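Local coordinates for protein putative glucoamylase (Bacteroides uniformis, PDB 4GL3) that is a putative glucoamylase of the six-hairpin glycosidase clan and probably hydrolyses glycosidic bonds in carbohydrates, at residues 43-48 with 374-379; 51-56 with 102-107; 235-240 with 275-280. All coordinates share one frame; numbering follows the deposited sequence.

How the contacts relate
Contact 1 spans most of the chain, and contacts 2 and 3 both fall between its two segments. Contact 2 pairs strands 51-53 and 104-106; contact 3, later in the sequence, sets strand 235-239 on helix 271-288. The centres of contacts 1 and 2 are about 12 Å apart and the two touch: the Glu43 side chain meets Trp104 and Thr53, and the Ala378 methyl packs on Thr53 and Gly56. Contact 1 thus ties an N-terminal loop and the small sheet of contact 2 to the start of helix 378-393, late in the chain. Contact 3 joins a hairpin to a helix across the chain's centre from contact 2, with about 31 Å between their centres.

Contact 1 (43-48 with 374-379); sequences ERSNGG and PSYLAI
Direct hydrogen bonds between 43-48 and 374-379 centre on Ser45, which meets Tyr376 twice. Ser45 N donates to Tyr376 O at 2.9 Å, nearly in line with the carbonyl bond, and Tyr376 N donates to Ser45 OG at 3.0 Å. The serine hydroxyl sits between its own backbone N and carbonyl carbon (chi1 58°), and from there it also lies at the edge of the Tyr376 ring, with Ser45 OG 3.6 Å from Tyr376 CD1. Further along, Ala378 N donates a hydrogen bond to Glu43 O at 3.2 Å, coming from well above the carbonyl plane (53° out of it).

These bonds frame a single beta bridge between Arg44 and Leu377, the backbones running in nearly opposite directions. Leu377 is the N-cap of helix 378-393, so Glu43 O receives an amide of the first helical turn.

Water extends the polar contact at both ends. One molecule donates to Glu43 O and accepts from Ile379 N, the next amide of that turn; another links Ser45 OG with Pro374 O, donating to the carbonyl.

Polar partners set the orientation of the Arg44 guanidinium. Arg44 NH1 reaches Asn46 OD1 at 3.0 Å, a nearly straight bond (169° at the hydrogen) in the plane of both groups and on a carbonyl lone pair. NH1 also forms a salt bridge with Asp307, whose OD2 is bonded by Ser375 OG as well.

Van der Waals contact comes from Leu377, lying alongside Arg44 and placing CD1 over one guanidinium face, 3.7 Å from NH1. Ser375 CB lies against the Asn46 amide, 3.5 Å from Asn46 OD1.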
loop_
_atom_site.group_PDB
_atom_site.type_symbol
_atom_site.label_atom_id
_atom_site.label_comp_id
_atom_site.label_asym_id
_atom_site.label_seq_id
_atom_site.Cartn_x
_atom_site.Cartn_y
_atom_site.Cartn_z
ATOM N N GLU A 43 6.517 -12.083 -1.941
ATOM C CA GLU A 43 7.136 -10.822 -1.591
ATOM C C GLU A 43 7.870 -10.251 -2.797
ATOM O O GLU A 43 7.891 -9.032 -2.998
ATOM C CB GLU A 43 8.114 -10.999 -0.394
ATOM C CG GLU A 43 9.171 -9.888 -0.183
ATOM C CD GLU A 43 8.729 -8.530 0.484
ATOM O OE1 GLU A 43 7.676 -8.385 1.250
ATOM O OE2 GLU A 43 9.530 -7.553 0.225
ATOM N N ARG A 44 8.510 -11.130 -3.559
ATOM C CA ARG A 44 9.293 -10.708 -4.748
ATOM C C ARG A 44 9.384 -11.877 -5.755
ATOM O O ARG A 44 9.132 -13.024 -5.392
ATOM C CB ARG A 44 10.709 -10.232 -4.348
ATOM C CG ARG A 44 11.532 -11.311 -3.634
ATOM C CD ARG A 44 12.971 -10.909 -3.315
ATOM N NE ARG A 44 13.096 -9.588 -2.696
ATOM C CZ ARG A 44 13.609 -8.489 -3.274
ATOM N NH1 ARG A 44 14.041 -8.480 -4.546
ATOM N NH2 ARG A 44 13.670 -7.367 -2.562
ATOM N N SER A 45 9.741 -11.572 -7.006
ATOM C CA SER A 45 9.870 -12.547 -8.043
ATOM C C SER A 45 11.204 -13.283 -7.964
ATOM O O SER A 45 11.370 -14.273 -8.643
ATOM C CB SER A 45 9.769 -11.849 -9.413
ATOM O OG SER A 45 10.776 -10.832 -9.549
ATOM N N ASN A 46 12.180 -12.802 -7.204
ATOM C CA ASN A 46 13.502 -13.463 -7.191
ATOM C C ASN A 46 13.933 -13.818 -5.741
ATOM O O ASN A 46 15.073 -13.620 -5.358
ATOM C CB ASN A 46 14.546 -12.602 -7.932
ATOM C CG ASN A 46 14.782 -11.239 -7.268
ATOM O OD1 ASN A 46 13.945 -10.747 -6.491
ATOM N ND2 ASN A 46 15.922 -10.599 -7.612
ATOM N N GLY A 47 12.995 -14.356 -4.951
ATOM C CA GLY A 47 13.222 -14.716 -3.529
ATOM C C GLY A 47 12.917 -16.192 -3.267
ATOM O O GLY A 47 13.098 -17.058 -4.145
ATOM N N GLY A 48 12.430 -16.517 -2.078
ATOM C CA GLY A 48 11.903 -17.888 -1.833
ATOM C C GLY A 48 11.007 -18.442 -2.964
ATOM O O GLY A 48 10.526 -17.719 -3.853
ATOM N N PRO A 374 16.411 -6.683 -11.568
ATOM C CA PRO A 374 15.892 -7.878 -12.169
ATOM C C PRO A 374 14.551 -8.286 -11.533
ATOM O O PRO A 374 13.991 -9.281 -11.923
ATOM C CB PRO A 374 16.982 -8.922 -11.835
ATOM C CG PRO A 374 17.425 -8.514 -10.465
ATOM C CD PRO A 374 17.370 -6.996 -10.477
ATOM N N SER A 375 14.032 -7.532 -10.575
ATOM C CA SER A 375 12.990 -8.007 -9.724
ATOM C C SER A 375 11.676 -7.252 -9.929
ATOM O O SER A 375 11.621 -6.153 -10.487
ATOM C CB SER A 375 13.418 -7.769 -8.263
ATOM O OG SER A 375 13.797 -6.416 -8.143
ATOM N N TYR A 376 10.637 -7.881 -9.430
ATOM C CA TYR A 376 9.345 -7.271 -9.126
ATOM C C TYR A 376 8.997 -7.574 -7.662
ATOM O O TYR A 376 9.234 -8.699 -7.181
ATOM C CB TYR A 376 8.251 -7.906 -9.985
ATOM C CG TYR A 376 8.501 -7.859 -11.442
ATOM C CD1 TYR A 376 9.224 -8.839 -12.072
ATOM C CD2 TYR A 376 8.025 -6.783 -12.203
ATOM C CE1 TYR A 376 9.448 -8.782 -13.451
ATOM C CE2 TYR A 376 8.256 -6.706 -13.552
ATOM C CZ TYR A 376 8.966 -7.701 -14.173
ATOM O OH TYR A 376 9.187 -7.606 -15.536
ATOM N N LEU A 377 8.423 -6.597 -6.975
ATOM C CA LEU A 377 8.006 -6.722 -5.576
ATOM C C LEU A 377 6.506 -6.492 -5.455
ATOM O O LEU A 377 5.968 -5.532 -6.024
ATOM C CB LEU A 377 8.741 -5.689 -4.714
ATOM C CG LEU A 377 10.145 -6.011 -4.207
ATOM C CD1 LEU A 377 11.088 -6.382 -5.336
ATOM C CD2 LEU A 377 10.699 -4.802 -3.404
ATOM N N ALA A 378 5.830 -7.342 -4.677
ATOM C CA ALA A 378 4.390 -7.150 -4.407
ATOM C C ALA A 378 4.060 -5.735 -3.976
ATOM O O ALA A 378 3.047 -5.163 -4.407
ATOM C CB ALA A 378 3.879 -8.111 -3.321
ATOM N N ILE A 379 4.827 -5.201 -3.034
ATOM C CA ILE A 379 4.431 -3.919 -2.427
ATOM C C ILE A 379 4.669 -2.713 -3.364
ATOM O O ILE A 379 4.140 -1.666 -3.122
ATOM C CB ILE A 379 5.087 -3.670 -1.029
ATOM C CG1 ILE A 379 6.615 -3.611 -1.146
ATOM C CG2 ILE A 379 4.579 -4.719 0.008
ATOM C CD1 ILE A 379 7.391 -3.493 0.190
HETATM O O HOH W 1 6.700 -7.005 -1.610
HETATM O O HOH W 2 12.604 -11.497 -11.176
#

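Contact 2 (51-56 with 102-107)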
loop_
_atom_site.group_PDB
_atom_site.type_symbol
_atom_site.label_atom_id
_atom_site.label_comp_id
_atom_site.label_asym_id
_atom_site.label_seq_id
_atom_site.Cartn_x
_atom_site.Cartn_y
_atom_site.Cartn_z
ATOM N N THR A 51 7.717 -17.907 0.251
ATOM C CA THR A 51 7.342 -16.697 0.996
ATOM C C THR A 51 6.156 -15.949 0.430
ATOM O O THR A 51 6.134 -15.631 -0.753
ATOM C CB THR A 51 8.514 -15.718 1.018
ATOM O OG1 THR A 51 9.625 -16.447 1.469
ATOM C CG2 THR A 51 8.251 -14.477 1.964
ATOM N N ALA A 52 5.157 -15.721 1.269
ATOM C CA ALA A 52 3.998 -14.866 0.947
ATOM C C ALA A 52 4.088 -13.654 1.850
ATOM O O ALA A 52 4.503 -13.749 3.019
ATOM C CB ALA A 52 2.703 -15.606 1.191
ATOM N N THR A 53 3.724 -12.494 1.333
ATOM C CA THR A 53 3.710 -11.293 2.148
ATOM C C THR A 53 2.296 -10.818 2.410
ATOM O O THR A 53 1.469 -10.727 1.501
ATOM C CB THR A 53 4.642 -10.232 1.557
ATOM O OG1 THR A 53 4.758 -9.151 2.485
ATOM C CG2 THR A 53 4.164 -9.776 0.143
ATOM N N ILE A 54 1.988 -10.528 3.667
ATOM C CA ILE A 54 0.592 -10.208 4.032
ATOM C C ILE A 54 0.106 -8.860 3.542
ATOM O O ILE A 54 -1.041 -8.789 3.057
ATOM C CB ILE A 54 0.333 -10.419 5.551
ATOM C CG1 ILE A 54 0.268 -11.952 5.844
ATOM C CG2 ILE A 54 -0.906 -9.681 6.071
ATOM C CD1 ILE A 54 -1.000 -12.728 5.413
ATOM N N GLY A 55 0.883 -7.793 3.728
ATOM C CA GLY A 55 0.514 -6.456 3.243
ATOM C C GLY A 55 0.372 -6.405 1.721
ATOM O O GLY A 55 -0.628 -5.909 1.172
ATOM N N GLY A 56 1.363 -6.963 1.051
ATOM C CA GLY A 56 1.341 -7.118 -0.414
ATOM C C GLY A 56 0.178 -7.974 -0.882
ATOM O O GLY A 56 -0.382 -7.712 -1.938
ATOM N N ALA A 102 1.502 -12.413 10.779
ATOM C CA ALA A 102 2.890 -12.044 10.552
ATOM C C ALA A 102 3.092 -11.278 9.213
ATOM O O ALA A 102 2.192 -11.233 8.357
ATOM C CB ALA A 102 3.817 -13.269 10.663
ATOM N N HIS A 103 4.233 -10.591 9.092
ATOM C CA HIS A 103 4.630 -9.908 7.856
ATOM C C HIS A 103 4.738 -10.974 6.744
ATOM O O HIS A 103 4.173 -10.811 5.669
ATOM C CB HIS A 103 5.919 -9.160 8.128
ATOM C CG HIS A 103 6.442 -8.315 6.998
ATOM N ND1 HIS A 103 7.401 -7.331 7.211
ATOM C CD2 HIS A 103 6.200 -8.326 5.663
ATOM C CE1 HIS A 103 7.696 -6.760 6.045
ATOM N NE2 HIS A 103 6.988 -7.351 5.091
ATOM N N TRP A 104 5.489 -12.039 7.008
ATOM C CA TRP A 104 5.685 -13.128 6.052
ATOM C C TRP A 104 5.118 -14.437 6.596
ATOM O O TRP A 104 5.231 -14.707 7.782
ATOM C CB TRP A 104 7.174 -13.342 5.797
ATOM C CG TRP A 104 7.841 -12.317 4.923
ATOM C CD1 TRP A 104 7.255 -11.343 4.217
ATOM C CD2 TRP A 104 9.239 -12.226 4.658
ATOM N NE1 TRP A 104 8.196 -10.630 3.511
ATOM C CE2 TRP A 104 9.425 -11.152 3.771
ATOM C CE3 TRP A 104 10.354 -12.954 5.089
ATOM C CZ2 TRP A 104 10.682 -10.769 3.290
ATOM C CZ3 TRP A 104 11.617 -12.593 4.593
ATOM C CH2 TRP A 104 11.763 -11.499 3.709
HETATM N N MSE A 105 4.521 -15.228 5.717
HETATM C CA MSE A 105 4.147 -16.612 5.998
HETATM C C MSE A 105 4.410 -17.508 4.799
HETATM O O MSE A 105 4.604 -17.031 3.642
HETATM C CB MSE A 105 2.649 -16.740 6.387
HETATM C CG MSE A 105 1.685 -16.291 5.366
HETATM SE SE MSE A 105 -0.185 -16.748 5.768
HETATM C CE MSE A 105 -0.319 -15.851 7.464
ATOM N N ASN A 106 4.463 -18.803 5.074
ATOM C CA ASN A 106 4.649 -19.765 4.025
ATOM C C ASN A 106 3.352 -19.805 3.214
ATOM O O ASN A 106 2.291 -20.050 3.777
ATOM C CB ASN A 106 5.016 -21.099 4.626
ATOM C CG ASN A 106 5.279 -22.160 3.603
ATOM O OD1 ASN A 106 4.417 -22.473 2.769
ATOM N ND2 ASN A 106 6.440 -22.783 3.695
ATOM N N GLY A 107 3.443 -19.555 1.909
ATOM C CA GLY A 107 2.258 -19.479 1.038
ATOM C C GLY A 107 1.563 -20.812 0.737
ATOM O O GLY A 107 0.500 -20.831 0.176
#
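Ala52 and Met105 (a selenomethionine) form the hydrogen-bonded pair of a short antiparallel beta arrangement, in which 51-53 is an outer strand of a three-stranded sheet and leads directly into helix 54-69. Ala52 N donates to Met105 O at 2.8 Å, and Met105 N returns a bond to Ala52 O at 3.1 Å. At the first residue of the helix one more backbone bond follows: Ile54 N donates to His103 O at 3.0 Å, nearly straight (171° at the hydrogen).

Thr51 and Trp104 meet through their side chains. Thr51 CG2, anti to its own nitrogen, stands over the indole face, 3.7 Å from the centroid of the Trp104 five-membered ring and only 14° off its normal, a CH-pi contact. Thr53, beyond it, meets the edges of two rings: its OG1 lies close to both planes, 3.6 Å from His103 CD2 and 3.7 Å from Trp104 CD1. The turn of Thr53 about its first torsion (chi1 -171°) carries OG1 away from its backbone N to reach them. The Ile54 and Met105 side chains cross at a slant, Ile54 CD1 lying 3.8 Å from Met105 CE, while Ile54 CG1 comes within 3.2 Å of Ala102 O.

Ala52 and Met105 project to the face opposite Thr53 and Trp104, where helix 75-90 packs: Phe88 touches Met105 and Leu89 touches Ile54, with Met130 of helix 124-140 also on the isoleucine. On the aromatic side, His103 borders a bound glycerol, probably from the crystallisation liquor, and Phe115 stacks on His103 and meets Trp104 edge-to-face. Trp104 NE1 is fixed by donating to Glu43 OE1, the same oxygen that Thr53 OG1 bonds more weakly.

Contact 3 (235-240 with 275-280)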
loop_
_atom_site.group_PDB
_atom_site.type_symbol
_atom_site.label_atom_id
_atom_site.label_comp_id
_atom_site.label_asym_id
_atom_site.label_seq_id
_atom_site.Cartn_x
_atom_site.Cartn_y
_atom_site.Cartn_z
ATOM N N ILE A 235 6.498 24.876 -2.268
ATOM C CA ILE A 235 5.287 24.098 -1.913
ATOM C C ILE A 235 5.217 23.783 -0.406
ATOM O O ILE A 235 6.143 23.212 0.170
ATOM C CB ILE A 235 5.222 22.789 -2.735
ATOM C CG1 ILE A 235 5.301 23.102 -4.261
ATOM C CG2 ILE A 235 3.956 22.002 -2.420
ATOM C CD1 ILE A 235 5.872 21.986 -5.125
ATOM N N LYS A 236 4.085 24.110 0.206
ATOM C CA LYS A 236 3.870 23.911 1.614
ATOM C C LYS A 236 3.536 22.427 1.816
ATOM O O LYS A 236 2.608 21.910 1.178
ATOM C CB LYS A 236 2.715 24.810 2.075
ATOM C CG LYS A 236 2.708 25.155 3.564
ATOM C CD LYS A 236 1.294 25.289 4.149
ATOM C CE LYS A 236 0.708 23.925 4.512
ATOM N NZ LYS A 236 -0.696 23.970 5.015
ATOM N N LEU A 237 4.292 21.735 2.680
ATOM C CA LEU A 237 4.050 20.327 3.005
ATOM C C LEU A 237 3.446 20.205 4.417
ATOM O O LEU A 237 4.165 20.428 5.405
ATOM C CB LEU A 237 5.380 19.535 2.937
ATOM C CG LEU A 237 5.365 18.030 3.227
ATOM C CD1 LEU A 237 4.496 17.255 2.230
ATOM C CD2 LEU A 237 6.801 17.495 3.253
ATOM N N PRO A 238 2.137 19.861 4.535
ATOM C CA PRO A 238 1.498 19.866 5.881
ATOM C C PRO A 238 2.167 18.963 6.909
ATOM O O PRO A 238 2.396 19.388 8.045
ATOM C CB PRO A 238 0.059 19.410 5.602
ATOM C CG PRO A 238 -0.192 19.831 4.166
ATOM C CD PRO A 238 1.140 19.688 3.454
ATOM N N LEU A 239 2.497 17.752 6.490
ATOM C CA LEU A 239 2.987 16.703 7.371
ATOM C C LEU A 239 4.242 15.977 6.816
ATOM O O LEU A 239 4.518 15.968 5.603
ATOM C CB LEU A 239 1.885 15.656 7.610
ATOM C CG LEU A 239 0.486 16.090 8.139
ATOM C CD1 LEU A 239 -0.482 14.891 8.105
ATOM C CD2 LEU A 239 0.599 16.714 9.530
ATOM N N GLY A 240 4.971 15.323 7.714
ATOM C CA GLY A 240 5.980 14.356 7.297
ATOM C C GLY A 240 7.417 14.799 7.586
ATOM O O GLY A 240 7.690 15.943 7.994
HETATM N N MSE A 275 -1.136 14.872 -0.087
HETATM C CA MSE A 275 -0.718 13.868 -1.085
HETATM C C MSE A 275 -0.167 14.595 -2.327
HETATM O O MSE A 275 0.866 14.198 -2.883
HETATM C CB MSE A 275 -1.848 12.930 -1.494
HETATM C CG MSE A 275 -2.481 12.136 -0.400
HETATM SE SE MSE A 275 -1.228 11.400 0.841
HETATM C CE MSE A 275 -2.213 11.733 2.497
ATOM N N LYS A 276 -0.832 15.677 -2.722
ATOM C CA LYS A 276 -0.368 16.504 -3.828
ATOM C C LYS A 276 0.960 17.169 -3.532
ATOM O O LYS A 276 1.851 17.138 -4.363
ATOM C CB LYS A 276 -1.402 17.569 -4.213
ATOM C CG LYS A 276 -2.662 16.938 -4.781
ATOM C CD LYS A 276 -3.613 17.932 -5.456
ATOM C CE LYS A 276 -4.709 17.157 -6.201
ATOM N NZ LYS A 276 -6.008 17.878 -6.161
ATOM N N ALA A 277 1.091 17.765 -2.348
ATOM C CA ALA A 277 2.329 18.455 -1.950
ATOM C C ALA A 277 3.491 17.480 -1.954
ATOM O O ALA A 277 4.531 17.754 -2.531
ATOM C CB ALA A 277 2.192 19.129 -0.562
ATOM N N HIS A 278 3.322 16.342 -1.307
ATOM C CA HIS A 278 4.402 15.365 -1.240
ATOM C C HIS A 278 4.824 14.886 -2.635
ATOM O O HIS A 278 6.017 14.814 -2.948
ATOM C CB HIS A 278 3.979 14.201 -0.384
ATOM C CG HIS A 278 5.089 13.260 -0.026
ATOM N ND1 HIS A 278 4.890 12.188 0.817
ATOM C CD2 HIS A 278 6.399 13.221 -0.386
ATOM C CE1 HIS A 278 6.025 11.524 0.952
ATOM N NE2 HIS A 278 6.956 12.128 0.236
ATOM N N THR A 279 3.844 14.558 -3.467
ATOM C CA THR A 279 4.139 14.154 -4.851
ATOM C C THR A 279 4.907 15.217 -5.628
ATOM O O THR A 279 5.881 14.916 -6.323
ATOM C CB THR A 279 2.833 13.768 -5.566
ATOM O OG1 THR A 279 2.203 12.700 -4.844
ATOM C CG2 THR A 279 3.060 13.398 -7.058
ATOM N N LEU A 280 4.499 16.469 -5.505
ATOM C CA LEU A 280 5.099 17.539 -6.349
ATOM C C LEU A 280 6.469 17.928 -5.827
ATOM O O LEU A 280 7.362 18.234 -6.580
ATOM C CB LEU A 280 4.172 18.757 -6.439
ATOM C CG LEU A 280 2.900 18.516 -7.270
ATOM C CD1 LEU A 280 2.130 19.807 -7.505
ATOM C CD2 LEU A 280 3.262 17.887 -8.610
#
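On the helix that presses Ala277 against Ile235 and Leu237, the carbonyl oxygen Met275 O takes two bonds from one residue: Thr279 OG1 donates to it at 2.8 Å and Thr279 N at 3.1 Å, the two reaching it from opposite faces of the carbonyl plane. The threonine hydroxyl is thus folded back on its own helix, giving the preceding turn a side-chain bond beside the regular backbone one.

No hydrogen bond crosses between 235-240 and 275-280, and the meeting is mostly between aliphatic groups, with one methyl against a backbone carbonyl. Ala277 is the centre of it. Its methyl group points at the strand, and Ala277 CB comes to 3.3 Å from Lys236 O and 3.8 Å from Ile235 CG2. The other branch of Ile235 stretches along the helix, where CD1 lies 3.9 Å from Leu280 CB and the two side chains cross at about a right angle. Leu237 leaves its backbone alongside the contact, and with CG anti to the backbone N (chi1 -179°) its CD1 comes to 3.8 Å from His278 N. The His278 ring itself is held elsewhere, its NE2 bonding Gly247 O.

An alanine in place of Ile235 would remove both reaching branches and would probably open a gap between the strand and Leu280, exposing one flank of the Ala277 methyl.

The close approach of the strand and helix axes, 7.6 Å at 123°, is consistent with the small Ala277 side chain lying between them. Strand 235-239 pairs with 227-232, and through Leu237 it also touches Gln274 and Ile281, an arrangement of a two-stranded antiparallel beta hairpin laid across the face of helix 271-288.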